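DITP/XTP pyrophosphatase (Coxiella burnetii, PDB 3TQU) probably hydrolyses non-canonical purine nucleoside triphosphates such as ITP, dITP and XTP to their monophosphates and diphosphate, cleansing the nucleotide pool. Local coordinates at residues Leu17-Glu22 against Gln188-Leu193. Residues are numbered along the deposited sequence; the frame is centred on the assembly and turned at random.
Sequences LAEMQE and QALEQL
Met20, modelled as selenomethionine, reaches from helix segment 17-22 to two leucines one turn apart on 188-193. Its methyl CE lies 3.4 Å from Leu190 CD2, closer than carbons usually pack, while SE lies 3.8 Å from Leu193 CD2, which divides methyl and selenium between the two leucines. The side chain meets that of Leu190 at a slant and that of Leu193 nearly at a right angle. Its torsions explain the reach: CG is anti to the backbone N (chi1 -178°), and bends at chi2 and chi3 curl the selenoether round to bring CE against Leu190. The backbones stay apart, with Met20 CA and Leu190 CA 7.6 Å from each other. The segment axes approach to 11.2 Å at a crossing angle of -41°. Side-chain ends therefore bridge the gap, burying a modest 164 Å² in total.

Leu190 turns its other methyl to Glu19, where CD1 is 4.0 Å from the carboxylate oxygen OE1 and the two side chains cross roughly perpendicularly. This is van der Waals contact; the polar partner of OE1 is Arg186, through a salt bridge. Arg186 and Ser15, both close to the Glu19 side chain, are predicted to bind substrate, so the Glu19 edge of the contact probably lies beside the nucleotide site.

The contact joins the N-terminal helix 14-23 to the C-terminal helix 185-199 of the Ham1 fold. Against the central mixed sheet, Met20 also touches Phe31 of strand 29-33, Leu190 rests on Ile125 of strand 118-128, and Leu193 packs on Leu137 and Cys139 of strand 137-147.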
ATOM      1  N   LEU A  17     -20.138  -6.891  -0.366  1.00 15.86           N
ATOM      2  CA  LEU A  17     -20.189  -8.123   0.413  1.00 13.71           C
ATOM      3  C   LEU A  17     -20.502  -9.320  -0.479  1.00 17.44           C
ATOM      4  O   LEU A  17     -19.864 -10.367  -0.374  1.00 15.97           O
ATOM      5  CB  LEU A  17     -21.233  -8.019   1.524  1.00 15.93           C
ATOM      6  CG  LEU A  17     -21.409  -9.287   2.365  1.00 14.08           C
ATOM      7  CD1 LEU A  17     -20.116  -9.633   3.094  1.00 13.67           C
ATOM      8  CD2 LEU A  17     -22.553  -9.126   3.345  1.00 12.50           C
ATOM      9  N   ALA A  18     -21.486  -9.157  -1.358  1.00 16.81           N
ATOM     10  CA  ALA A  18     -21.878 -10.224  -2.272  1.00 20.33           C
ATOM     11  C   ALA A  18     -20.743 -10.601  -3.221  1.00 22.25           C
ATOM     12  O   ALA A  18     -20.492 -11.783  -3.463  1.00 22.51           O
ATOM     13  CB  ALA A  18     -23.118  -9.817  -3.058  1.00 20.01           C
ATOM     14  N   GLU A  19     -20.058  -9.598  -3.764  1.00 23.49           N
ATOM     15  CA  GLU A  19     -18.939  -9.850  -4.667  1.00 25.63           C
ATOM     16  C   GLU A  19     -17.851 -10.662  -3.963  1.00 26.47           C
ATOM     17  O   GLU A  19     -17.229 -11.539  -4.560  1.00 27.74           O
ATOM     18  CB  GLU A  19     -18.358  -8.536  -5.200  1.00 29.16           C
ATOM     19  CG  GLU A  19     -19.243  -7.816  -6.211  1.00 34.74           C
ATOM     20  CD  GLU A  19     -18.666  -6.478  -6.649  1.00 41.84           C
ATOM     21  OE1 GLU A  19     -17.480  -6.216  -6.356  1.00 44.36           O
ATOM     22  OE2 GLU A  19     -19.401  -5.688  -7.282  1.00 42.76           O
HETATM   23  N   MSE A  20     -17.645 -10.362  -2.685  1.00 25.58           N
HETATM   24  CA  MSE A  20     -16.613 -11.000  -1.875  1.00 25.76           C
HETATM   25  C   MSE A  20     -16.982 -12.450  -1.575  1.00 22.53           C
HETATM   26  O   MSE A  20     -16.153 -13.353  -1.694  1.00 22.44           O
HETATM   27  CB  MSE A  20     -16.431 -10.214  -0.570  1.00 27.14           C
HETATM   28  CG  MSE A  20     -15.352 -10.727   0.379  1.00 29.70           C
HETATM   29 SE   MSE A  20     -13.587 -10.093  -0.134  1.00 43.70          SE
HETATM   30  CE  MSE A  20     -14.116  -8.329  -0.735  1.00 23.88           C
ATOM     31  N   GLN A  21     -18.232 -12.670  -1.186  1.00 18.83           N
ATOM     32  CA  GLN A  21     -18.698 -14.017  -0.884  1.00 17.20           C
ATOM     33  C   GLN A  21     -18.575 -14.908  -2.113  1.00 20.21           C
ATOM     34  O   GLN A  21     -18.188 -16.071  -2.013  1.00 21.60           O
ATOM     35  CB  GLN A  21     -20.144 -13.988  -0.390  1.00 16.75           C
ATOM     36  CG  GLN A  21     -20.318 -13.324   0.967  1.00 16.98           C
ATOM     37  CD  GLN A  21     -21.771 -13.049   1.277  1.00 17.34           C
ATOM     38  OE1 GLN A  21     -22.603 -12.977   0.374  1.00 18.09           O
ATOM     39  NE2 GLN A  21     -22.089 -12.909   2.556  1.00 17.45           N
ATOM     40  N   GLU A  22     -18.912 -14.349  -3.270  1.00 20.95           N
ATOM     41  CA  GLU A  22     -18.772 -15.055  -4.538  1.00 22.99           C
ATOM     42  C   GLU A  22     -17.301 -15.366  -4.818  1.00 19.64           C
ATOM     43  O   GLU A  22     -16.954 -16.458  -5.265  1.00 19.63           O
ATOM     44  CB  GLU A  22     -19.354 -14.212  -5.673  1.00 27.70           C
ATOM     45  CG  GLU A  22     -19.068 -14.750  -7.066  1.00 33.53           C
ATOM     46  CD  GLU A  22     -19.869 -15.994  -7.385  1.00 38.36           C
ATOM     47  OE1 GLU A  22     -20.957 -16.168  -6.794  1.00 40.20           O
ATOM     48  OE2 GLU A  22     -19.412 -16.799  -8.224  1.00 40.17           O
ATOM     49  N   GLN A 188      -9.794  -6.739 -10.323  1.00 14.04           N
ATOM     50  CA  GLN A 188      -8.358  -7.001 -10.247  1.00 12.76           C
ATOM     51  C   GLN A 188      -7.863  -7.031  -8.800  1.00 16.29           C
ATOM     52  O   GLN A 188      -7.091  -7.911  -8.417  1.00 16.45           O
ATOM     53  CB  GLN A 188      -7.575  -5.974 -11.073  1.00 11.13           C
ATOM     54  CG  GLN A 188      -7.827  -6.078 -12.572  1.00 11.75           C
ATOM     55  CD  GLN A 188      -7.167  -4.968 -13.369  1.00 14.95           C
ATOM     56  OE1 GLN A 188      -5.944  -4.925 -13.507  1.00 19.45           O
ATOM     57  NE2 GLN A 188      -7.977  -4.064 -13.906  1.00 15.31           N
ATOM     58  N   ALA A 189      -8.309  -6.073  -7.997  1.00 13.15           N
ATOM     59  CA  ALA A 189      -7.957  -6.065  -6.584  1.00 10.61           C
ATOM     60  C   ALA A 189      -8.430  -7.357  -5.922  1.00 12.12           C
ATOM     61  O   ALA A 189      -7.680  -8.004  -5.187  1.00 10.24           O
ATOM     62  CB  ALA A 189      -8.561  -4.852  -5.892  1.00 10.49           C
ATOM     63  N   LEU A 190      -9.673  -7.741  -6.201  1.00 11.80           N
ATOM     64  CA  LEU A 190     -10.256  -8.932  -5.594  1.00 11.21           C
ATOM     65  C   LEU A 190      -9.515 -10.209  -5.991  1.00 15.41           C
ATOM     66  O   LEU A 190      -9.353 -11.116  -5.173  1.00 15.63           O
ATOM     67  CB  LEU A 190     -11.744  -9.045  -5.937  1.00 11.62           C
ATOM     68  CG  LEU A 190     -12.666  -8.032  -5.256  1.00 13.29           C
ATOM     69  CD1 LEU A 190     -14.101  -8.182  -5.739  1.00 14.65           C
ATOM     70  CD2 LEU A 190     -12.595  -8.194  -3.749  1.00 11.60           C
ATOM     71  N   GLU A 191      -9.065 -10.282  -7.239  1.00 16.09           N
ATOM     72  CA  GLU A 191      -8.326 -11.457  -7.688  1.00 19.48           C
ATOM     73  C   GLU A 191      -6.954 -11.533  -7.016  1.00 17.24           C
ATOM     74  O   GLU A 191      -6.479 -12.619  -6.694  1.00 16.55           O
ATOM     75  CB  GLU A 191      -8.213 -11.505  -9.216  1.00 26.51           C
ATOM     76  CG  GLU A 191      -7.490 -10.333  -9.851  1.00 34.85           C
ATOM     77  CD  GLU A 191      -5.998 -10.572 -10.021  1.00 43.14           C
ATOM     78  OE1 GLU A 191      -5.307  -9.657 -10.513  1.00 42.93           O
ATOM     79  OE2 GLU A 191      -5.519 -11.673  -9.670  1.00 46.55           O
ATOM     80  N   GLN A 192      -6.333 -10.377  -6.792  1.00 18.55           N
ATOM     81  CA  GLN A 192      -5.071 -10.310  -6.057  1.00 16.53           C
ATOM     82  C   GLN A 192      -5.279 -10.809  -4.633  1.00 13.70           C
ATOM     83  O   GLN A 192      -4.476 -11.584  -4.109  1.00 10.26           O
ATOM     84  CB  GLN A 192      -4.540  -8.874  -6.020  1.00 19.35           C
ATOM     85  CG  GLN A 192      -4.219  -8.270  -7.382  1.00 22.97           C
ATOM     86  CD  GLN A 192      -3.821  -6.808  -7.283  1.00 25.68           C
ATOM     87  OE1 GLN A 192      -3.400  -6.340  -6.225  1.00 26.27           O
ATOM     88  NE2 GLN A 192      -3.961  -6.077  -8.383  1.00 23.52           N
ATOM     89  N   LEU A 193      -6.363 -10.350  -4.012  1.00 13.24           N
ATOM     90  CA  LEU A 193      -6.735 -10.773  -2.666  1.00 13.52           C
ATOM     91  C   LEU A 193      -6.996 -12.278  -2.602  1.00 17.53           C
ATOM     92  O   LEU A 193      -6.526 -12.961  -1.690  1.00 20.61           O
ATOM     93  CB  LEU A 193      -7.980 -10.017  -2.192  1.00 14.42           C
ATOM     94  CG  LEU A 193      -8.504 -10.385  -0.800  1.00 14.49           C
ATOM     95  CD1 LEU A 193      -7.526  -9.928   0.270  1.00 13.55           C
ATOM     96  CD2 LEU A 193      -9.874  -9.775  -0.564  1.00 16.74           C
TER